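Local coordinates for hydrogenase expression/formation protein HypE (Desulfovibrio vulgaris subsp. vulgaris, PDB 2Z1U), which binds ATP and magnesium ions and, as a hydrogenase maturation protein of the HypE family, probably acts in assembling the hydrogenase metal centre, at residues I70-V75 with S196-L201; N80-S83 with R88-Y91. One frame throughout, in Å; residues are numbered along the deposited sequence.

Contact 1. Residues I70-V75 with S196-L201; sequences IGTLAV and SDSASL
Ser198 meets the first turns of helix 70-83 by pushing its side chain between two neighbouring helix residues, Thr72 and Leu73, a small example of a loop packing against a helix from another domain. The meeting is one of van der Waals contact, and its sound part lies at Leu73. Ser198 OG reaches the CD1 methyl of Leu73 at 3.3 Å, while Ser198 CB lies 3.6 Å from that same carbon. On the other side the nearest approach, Thr72 CG2 to Ser198 OG at 2.9 Å, is shorter than normal contact; with a Thr72 chi1 of -119°, off the staggered values, the placement of this methyl is doubtful. With its hydroxyl trans to the backbone N (chi1 -174°), Ser198 extends its side chain straight at the helix. The first torsion of Leu73 is likewise away from the staggered values.

No direct hydrogen bond joins the two segments, and the polar atoms find partners in other ways. Ser198 OG is hydrogen-bonded to His76 ND1, one turn further along the same helix, which gives the hydroxyl a polar partner amid its methyl neighbours. A water donates to Ser198 O at 3.0 Å and accepts a weak bond from Thr72 OG1, making a loose bridge beside the apolar contact. Within the loop, Ser196 OG takes the backbone N-H of Ser198 N at 3.2 Å and 159°, an ST turn that braces the approach to Ser198; the same oxygen also bonds His177 ND1.

The other flanks of the helix start are covered by the N-terminal domain: Ile70 and Ala74 rest on strands 50-58 and 141-151, and Val75 on helix 104-121. The loop, by contrast, leads into helix 202-212, with Leu201 at its N-cap position.

Contact 2. Residues N80-S83 with R88-Y91; sequences NDVS and RPRY. With MG (magnesium ion), chain C; ATP (adenosine-5'-triphosphate), chain D.
Val82 and Ser83, at the end of helix 70-83, close over the ring of Pro89 as the chain turns back into strand 87-99. In the apolar part Val82 and Pro89 run alongside each other with their side chains heading opposite ways, Val82 CG1 lying 3.8 Å from Pro89 CG and 3.9 Å from Pro89 CB. A chi1 of 170° sets this branch of Val82 opposite the backbone N and turns it to the ring. Ser83 meets the same ring with its oxygen, Ser83 OG standing 3.4 Å from Pro89 CG and 3.6 Å from Pro89 CD. The hydroxyl is hydrogen-bonded to Val79 O, one turn back in the helix, so its polar need is met within the helix while it packs against ring carbons.

Metal chemistry occupies another side of this turn. Asp81 points away from the strand and binds magnesium through OD2 at 2.2 Å; ATP O2B binds the ion at 2.0 Å, and a water lies 2.5 Å from it. Asp220 OD1 of the same chain and Asp41 OD2 of the second subunit complete the protein ligands. The second oxygen, Asp81 OD1, comes within 3.0 Å of ATP O1B and is also close to Asp56 OD2, a crowd of negative groups whose mutual repulsion the magnesium ions probably offset. One helical turn thus joins packing against the Pro89 ring to a metal-bridged phosphate site shared between subunits.

Overall arrangement
Contacts 1 and 2 lie at successive parts of helix 70-83, with centres about 13 Å apart, and contact 2 is nested along the chain inside the long loop that contact 1 closes. Contact 2 ties the end of the helix to strand 87-99, a local helix-to-strand return within the N-terminal part of the AIR synthase-related fold, whereas contact 1 brings in a loop of the C-terminal part. They meet directly through Asn80, whose OD1 and ND2 probably bond Leu201 N and Ala199 O. The helix that carries the magnesium ligand is therefore held by both parts of the fold, consistent with an ATP site whose residues come from both.

Contact 1. Residues I70-V75 with S196-L201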
ATOM      1  N   ILE A  70      -4.913 -14.688  -5.148  1.00 49.16           N
ATOM      2  CA  ILE A  70      -4.425 -13.298  -4.969  1.00 49.71           C
ATOM      3  C   ILE A  70      -4.255 -12.888  -3.487  1.00 49.51           C
ATOM      4  O   ILE A  70      -3.370 -12.102  -3.155  1.00 49.49           O
ATOM      5  CB  ILE A  70      -5.295 -12.279  -5.751  1.00 49.39           C
ATOM      6  CG1 ILE A  70      -4.586 -10.922  -5.884  1.00 50.22           C
ATOM      7  CG2 ILE A  70      -6.694 -12.145  -5.123  1.00 49.93           C
ATOM      8  CD1 ILE A  70      -5.295  -9.957  -6.797  1.00 49.64           C
ATOM      9  N   GLY A  71      -5.087 -13.441  -2.606  1.00 49.64           N
ATOM     10  CA  GLY A  71      -4.973 -13.184  -1.175  1.00 49.66           C
ATOM     11  C   GLY A  71      -3.763 -13.843  -0.545  1.00 49.23           C
ATOM     12  O   GLY A  71      -3.063 -13.264   0.273  1.00 49.94           O
ATOM     13  N   THR A  72      -3.525 -15.072  -0.934  1.00 48.91           N
ATOM     14  CA  THR A  72      -2.368 -15.800  -0.504  1.00 49.62           C
ATOM     15  C   THR A  72      -1.085 -15.060  -0.998  1.00 49.11           C
ATOM     16  O   THR A  72      -0.137 -14.841  -0.227  1.00 48.60           O
ATOM     17  CB  THR A  72      -2.546 -17.239  -1.042  1.00 50.14           C
ATOM     18  OG1 THR A  72      -2.597 -18.201   0.022  1.00 55.79           O
ATOM     19  CG2 THR A  72      -1.612 -17.588  -2.116  1.00 45.35           C
ATOM     20  N   LEU A  73      -1.083 -14.651  -2.268  1.00 48.02           N
ATOM     21  CA  LEU A  73       0.027 -13.855  -2.830  1.00 48.86           C
ATOM     22  C   LEU A  73       0.224 -12.523  -2.089  1.00 48.75           C
ATOM     23  O   LEU A  73       1.359 -12.146  -1.740  1.00 47.91           O
ATOM     24  CB  LEU A  73      -0.220 -13.591  -4.325  1.00 48.59           C
ATOM     25  CG  LEU A  73       0.545 -14.357  -5.415  1.00 52.24           C
ATOM     26  CD1 LEU A  73       0.948 -15.782  -5.031  1.00 47.16           C
ATOM     27  CD2 LEU A  73      -0.152 -14.283  -6.806  1.00 49.61           C
ATOM     28  N   ALA A  74      -0.889 -11.826  -1.841  1.00 48.44           N
ATOM     29  CA  ALA A  74      -0.859 -10.523  -1.187  1.00 48.91           C
ATOM     30  C   ALA A  74      -0.183 -10.568   0.205  1.00 49.67           C
ATOM     31  O   ALA A  74       0.624  -9.690   0.543  1.00 50.24           O
ATOM     32  CB  ALA A  74      -2.260  -9.953  -1.103  1.00 49.06           C
ATOM     33  N   VAL A  75      -0.494 -11.595   0.996  1.00 50.15           N
ATOM     34  CA  VAL A  75       0.174 -11.777   2.295  1.00 50.13           C
ATOM     35  C   VAL A  75       1.614 -12.337   2.179  1.00 50.27           C
ATOM     36  O   VAL A  75       2.566 -11.700   2.655  1.00 49.53           O
ATOM     37  CB  VAL A  75      -0.706 -12.594   3.273  1.00 50.73           C
ATOM     38  CG1 VAL A  75       0.041 -12.917   4.552  1.00 51.54           C
ATOM     39  CG2 VAL A  75      -1.985 -11.795   3.596  1.00 50.19           C
ATOM     40  N   SER A 196       1.218 -23.308  -7.765  1.00 51.25           N
ATOM     41  CA  SER A 196       1.893 -22.189  -7.136  1.00 50.65           C
ATOM     42  C   SER A 196       2.592 -22.634  -5.864  1.00 50.16           C
ATOM     43  O   SER A 196       2.143 -23.555  -5.175  1.00 50.41           O
ATOM     44  CB  SER A 196       0.914 -21.067  -6.824  1.00 49.76           C
ATOM     45  OG  SER A 196       1.577 -19.953  -6.244  1.00 49.02           O
ATOM     46  N   ASP A 197       3.695 -21.964  -5.571  1.00 50.06           N
ATOM     47  CA  ASP A 197       4.494 -22.238  -4.388  1.00 50.21           C
ATOM     48  C   ASP A 197       4.270 -21.155  -3.332  1.00 50.18           C
ATOM     49  O   ASP A 197       5.004 -21.085  -2.341  1.00 50.44           O
ATOM     50  CB  ASP A 197       5.979 -22.311  -4.772  1.00 49.76           C
ATOM     51  CG  ASP A 197       6.478 -21.060  -5.500  1.00 49.41           C
ATOM     52  OD1 ASP A 197       5.682 -20.175  -5.906  1.00 49.18           O
ATOM     53  OD2 ASP A 197       7.707 -20.966  -5.669  1.00 49.21           O
ATOM     54  N   SER A 198       3.262 -20.314  -3.556  1.00 50.10           N
ATOM     55  CA  SER A 198       2.954 -19.198  -2.658  1.00 50.63           C
ATOM     56  C   SER A 198       3.075 -19.659  -1.209  1.00 50.49           C
ATOM     57  O   SER A 198       2.320 -20.517  -0.745  1.00 51.01           O
ATOM     58  CB  SER A 198       1.561 -18.638  -2.940  1.00 50.47           C
ATOM     59  OG  SER A 198       1.302 -17.474  -2.163  1.00 50.74           O
ATOM     60  N   ALA A 199       4.069 -19.117  -0.512  1.00 50.36           N
ATOM     61  CA  ALA A 199       4.329 -19.513   0.867  1.00 49.18           C
ATOM     62  C   ALA A 199       5.161 -18.452   1.543  1.00 48.88           C
ATOM     63  O   ALA A 199       5.978 -17.787   0.916  1.00 47.44           O
ATOM     64  CB  ALA A 199       5.063 -20.896   0.929  1.00 48.90           C
ATOM     65  N   SER A 200       4.964 -18.342   2.841  1.00 47.60           N
ATOM     66  CA  SER A 200       5.682 -17.419   3.708  1.00 49.33           C
ATOM     67  C   SER A 200       7.041 -17.962   4.108  1.00 48.74           C
ATOM     68  O   SER A 200       7.144 -19.088   4.569  1.00 49.77           O
ATOM     69  CB  SER A 200       4.834 -17.186   4.992  1.00 49.19           C
ATOM     70  OG  SER A 200       4.035 -16.050   4.773  1.00 54.27           O
ATOM     71  N   LEU A 201       8.072 -17.134   3.966  1.00 49.29           N
ATOM     72  CA  LEU A 201       9.461 -17.539   4.215  1.00 48.25           C
ATOM     73  C   LEU A 201      10.088 -16.866   5.428  1.00 47.92           C
ATOM     74  O   LEU A 201      11.275 -17.023   5.679  1.00 47.58           O
ATOM     75  CB  LEU A 201      10.323 -17.234   2.964  1.00 48.03           C
ATOM     76  CG  LEU A 201       9.913 -17.893   1.638  1.00 46.02           C
ATOM     77  CD1 LEU A 201      10.829 -17.397   0.509  1.00 47.73           C
ATOM     78  CD2 LEU A 201       9.932 -19.407   1.763  1.00 46.96           C
TER
HETATM   79  O   HOH W   1      -0.646 -20.809  -0.881  1.00 56.11           O

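Contact 2. Residues N80-S83 with R88-Y91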
ATOM      1  N   ASN A  80       7.324 -11.988   2.687  1.00 48.68           N
ATOM      2  CA  ASN A  80       8.626 -12.353   2.127  1.00 49.10           C
ATOM      3  C   ASN A  80       9.544 -11.157   1.857  1.00 49.73           C
ATOM      4  O   ASN A  80      10.716 -11.194   2.233  1.00 50.62           O
ATOM      5  CB  ASN A  80       8.485 -13.245   0.861  1.00 49.05           C
ATOM      6  CG  ASN A  80       7.875 -14.601   1.186  1.00 49.41           C
ATOM      7  OD1 ASN A  80       7.712 -14.951   2.360  1.00 49.53           O
ATOM      8  ND2 ASN A  80       7.467 -15.333   0.167  1.00 46.01           N
ATOM      9  N   ASP A  81       9.031 -10.111   1.209  1.00 49.16           N
ATOM     10  CA  ASP A  81       9.860  -8.949   0.894  1.00 50.01           C
ATOM     11  C   ASP A  81      10.462  -8.284   2.147  1.00 49.63           C
ATOM     12  O   ASP A  81      11.637  -7.933   2.168  1.00 48.89           O
ATOM     13  CB  ASP A  81       9.083  -7.922   0.046  1.00 50.09           C
ATOM     14  CG  ASP A  81       9.537  -7.911  -1.409  1.00 52.48           C
ATOM     15  OD1 ASP A  81       8.980  -7.168  -2.250  1.00 58.80           O
ATOM     16  OD2 ASP A  81      10.502  -8.630  -1.711  1.00 50.98           O
ATOM     17  N   VAL A  82       9.636  -8.089   3.169  1.00 48.66           N
ATOM     18  CA  VAL A  82      10.128  -7.591   4.459  1.00 48.62           C
ATOM     19  C   VAL A  82      11.244  -8.496   5.011  1.00 48.41           C
ATOM     20  O   VAL A  82      12.279  -7.998   5.477  1.00 48.75           O
ATOM     21  CB  VAL A  82       8.990  -7.439   5.479  1.00 48.53           C
ATOM     22  CG1 VAL A  82       9.556  -7.155   6.893  1.00 47.99           C
ATOM     23  CG2 VAL A  82       8.012  -6.320   5.040  1.00 47.39           C
ATOM     24  N   SER A  83      11.034  -9.813   4.941  1.00 48.28           N
ATOM     25  CA  SER A  83      12.028 -10.814   5.380  1.00 48.54           C
ATOM     26  C   SER A  83      13.375 -10.720   4.671  1.00 49.16           C
ATOM     27  O   SER A  83      14.419 -11.009   5.278  1.00 49.03           O
ATOM     28  CB  SER A  83      11.484 -12.251   5.255  1.00 48.14           C
ATOM     29  OG  SER A  83      10.330 -12.451   6.085  1.00 48.21           O
ATOM     30  N   ARG A  88      12.027  -9.345  10.901  1.00 50.16           N
ATOM     31  CA  ARG A  88      10.883 -10.109  11.356  1.00 50.23           C
ATOM     32  C   ARG A  88       9.627  -9.292  11.002  1.00 50.35           C
ATOM     33  O   ARG A  88       9.375  -8.268  11.621  1.00 51.01           O
ATOM     34  CB  ARG A  88      10.992 -10.317  12.885  1.00 50.33           C
ATOM     35  CG  ARG A  88       9.832 -11.038  13.527  1.00 48.83           C
ATOM     36  CD  ARG A  88      10.014 -11.072  15.047  1.00 51.14           C
ATOM     37  NE  ARG A  88      11.157 -11.911  15.401  1.00 51.46           N
ATOM     38  CZ  ARG A  88      11.911 -11.739  16.481  1.00 55.39           C
ATOM     39  NH1 ARG A  88      11.647 -10.754  17.332  1.00 55.87           N
ATOM     40  NH2 ARG A  88      12.921 -12.566  16.722  1.00 54.95           N
ATOM     41  N   PRO A  89       8.845  -9.732   9.990  1.00 50.67           N
ATOM     42  CA  PRO A  89       7.602  -9.022   9.671  1.00 50.13           C
ATOM     43  C   PRO A  89       6.620  -9.135  10.826  1.00 50.66           C
ATOM     44  O   PRO A  89       6.541 -10.190  11.461  1.00 50.65           O
ATOM     45  CB  PRO A  89       7.058  -9.768   8.441  1.00 50.13           C
ATOM     46  CG  PRO A  89       8.220 -10.566   7.916  1.00 50.35           C
ATOM     47  CD  PRO A  89       9.068 -10.889   9.095  1.00 50.29           C
ATOM     48  N   ARG A  90       5.909  -8.045  11.105  1.00 49.61           N
ATOM     49  CA  ARG A  90       5.003  -7.988  12.229  1.00 49.87           C
ATOM     50  C   ARG A  90       3.601  -7.614  11.784  1.00 49.54           C
ATOM     51  O   ARG A  90       2.613  -8.234  12.227  1.00 48.63           O
ATOM     52  CB  ARG A  90       5.490  -6.964  13.265  1.00 50.24           C
ATOM     53  CG  ARG A  90       6.843  -7.298  13.904  1.00 50.95           C
ATOM     54  CD  ARG A  90       6.759  -8.504  14.839  1.00 53.35           C
ATOM     55  NE  ARG A  90       5.615  -8.439  15.746  1.00 53.75           N
ATOM     56  CZ  ARG A  90       5.561  -7.678  16.841  1.00 55.78           C
ATOM     57  NH1 ARG A  90       6.581  -6.889  17.159  1.00 56.31           N
ATOM     58  NH2 ARG A  90       4.477  -7.689  17.618  1.00 54.01           N
ATOM     59  N   TYR A  91       3.517  -6.588  10.930  1.00 48.66           N
ATOM     60  CA  TYR A  91       2.238  -5.919  10.638  1.00 49.56           C
ATOM     61  C   TYR A  91       2.083  -5.582   9.181  1.00 50.03           C
ATOM     62  O   TYR A  91       3.011  -5.079   8.559  1.00 50.13           O
ATOM     63  CB  TYR A  91       2.087  -4.631  11.465  1.00 49.72           C
ATOM     64  CG  TYR A  91       2.161  -4.856  12.965  1.00 50.31           C
ATOM     65  CD1 TYR A  91       1.228  -5.674  13.609  1.00 50.69           C
ATOM     66  CD2 TYR A  91       3.162  -4.262  13.734  1.00 48.56           C
ATOM     67  CE1 TYR A  91       1.272  -5.891  14.978  1.00 50.38           C
ATOM     68  CE2 TYR A  91       3.218  -4.468  15.108  1.00 50.75           C
ATOM     69  CZ  TYR A  91       2.269  -5.283  15.724  1.00 51.17           C
ATOM     70  OH  TYR A  91       2.329  -5.499  17.085  1.00 51.29           O
TER
HETATM   71 MG    MG C 344      11.332  -9.217  -3.667  1.00 47.30          MG
HETATM   72  PG  ATP D 342       8.160  -7.879  -7.517  1.00 35.45           P
HETATM   73  O1G ATP D 342       7.269  -6.623  -7.462  1.00 33.38           O
HETATM   74  O2G ATP D 342       8.486  -8.270  -8.925  1.00 35.54           O
HETATM   75  O3G ATP D 342       7.672  -9.035  -6.657  1.00 34.28           O
HETATM   76  PB  ATP D 342      10.073  -6.747  -5.634  1.00 32.62           P
HETATM   77  O1B ATP D 342       8.775  -6.178  -5.023  1.00 33.27           O
HETATM   78  O2B ATP D 342      11.004  -7.499  -4.733  1.00 32.11           O
HETATM   79  O3B ATP D 342       9.634  -7.556  -6.945  1.00 30.93           O
HETATM   80  PA  ATP D 342      10.377  -4.450  -7.290  1.00 33.57           P
HETATM   81  O1A ATP D 342      10.848  -4.950  -8.653  1.00 33.86           O
HETATM   82  O2A ATP D 342       8.891  -4.227  -7.237  1.00 31.81           O
HETATM   83  O3A ATP D 342      10.929  -5.485  -6.147  1.00 32.57           O
HETATM   84  O5' ATP D 342      11.172  -3.176  -6.825  1.00 32.87           O
HETATM   85  C5' ATP D 342      12.573  -3.009  -7.084  1.00 34.10           C
HETATM   86  C4' ATP D 342      13.010  -1.762  -6.346  1.00 31.58           C
HETATM   87  O4' ATP D 342      12.379  -0.646  -7.005  1.00 34.10           O
HETATM   88  C3' ATP D 342      12.544  -1.738  -4.900  1.00 31.27           C
HETATM   89  O3' ATP D 342      13.583  -1.135  -4.104  1.00 30.21           O
HETATM   90  C2' ATP D 342      11.316  -0.823  -4.898  1.00 31.66           C
HETATM   91  O2' ATP D 342      11.227  -0.119  -3.657  1.00 30.01           O
HETATM   92  C1' ATP D 342      11.600   0.133  -6.074  1.00 29.40           C
HETATM   93  N9  ATP D 342      10.372   0.589  -6.780  1.00 27.43           N
HETATM   94  C8  ATP D 342       9.615  -0.109  -7.637  1.00 26.17           C
HETATM   95  N7  ATP D 342       8.590   0.650  -8.090  1.00 26.25           N
HETATM   96  C5  ATP D 342       8.695   1.836  -7.463  1.00 26.40           C
HETATM   97  C6  ATP D 342       7.932   3.107  -7.463  1.00 27.01           C
HETATM   98  N6  ATP D 342       6.818   3.213  -8.220  1.00 28.10           N
HETATM   99  N1  ATP D 342       8.377   4.096  -6.696  1.00 26.47           N
HETATM  100  C2  ATP D 342       9.474   4.016  -5.918  1.00 27.22           C
HETATM  101  N3  ATP D 342      10.219   2.885  -5.887  1.00 26.52           N
HETATM  102  C4  ATP D 342       9.867   1.804  -6.630  1.00 24.24           C
HETATM  103  O   HOH W   2      12.261  -9.581  -5.963  1.00 34.37           O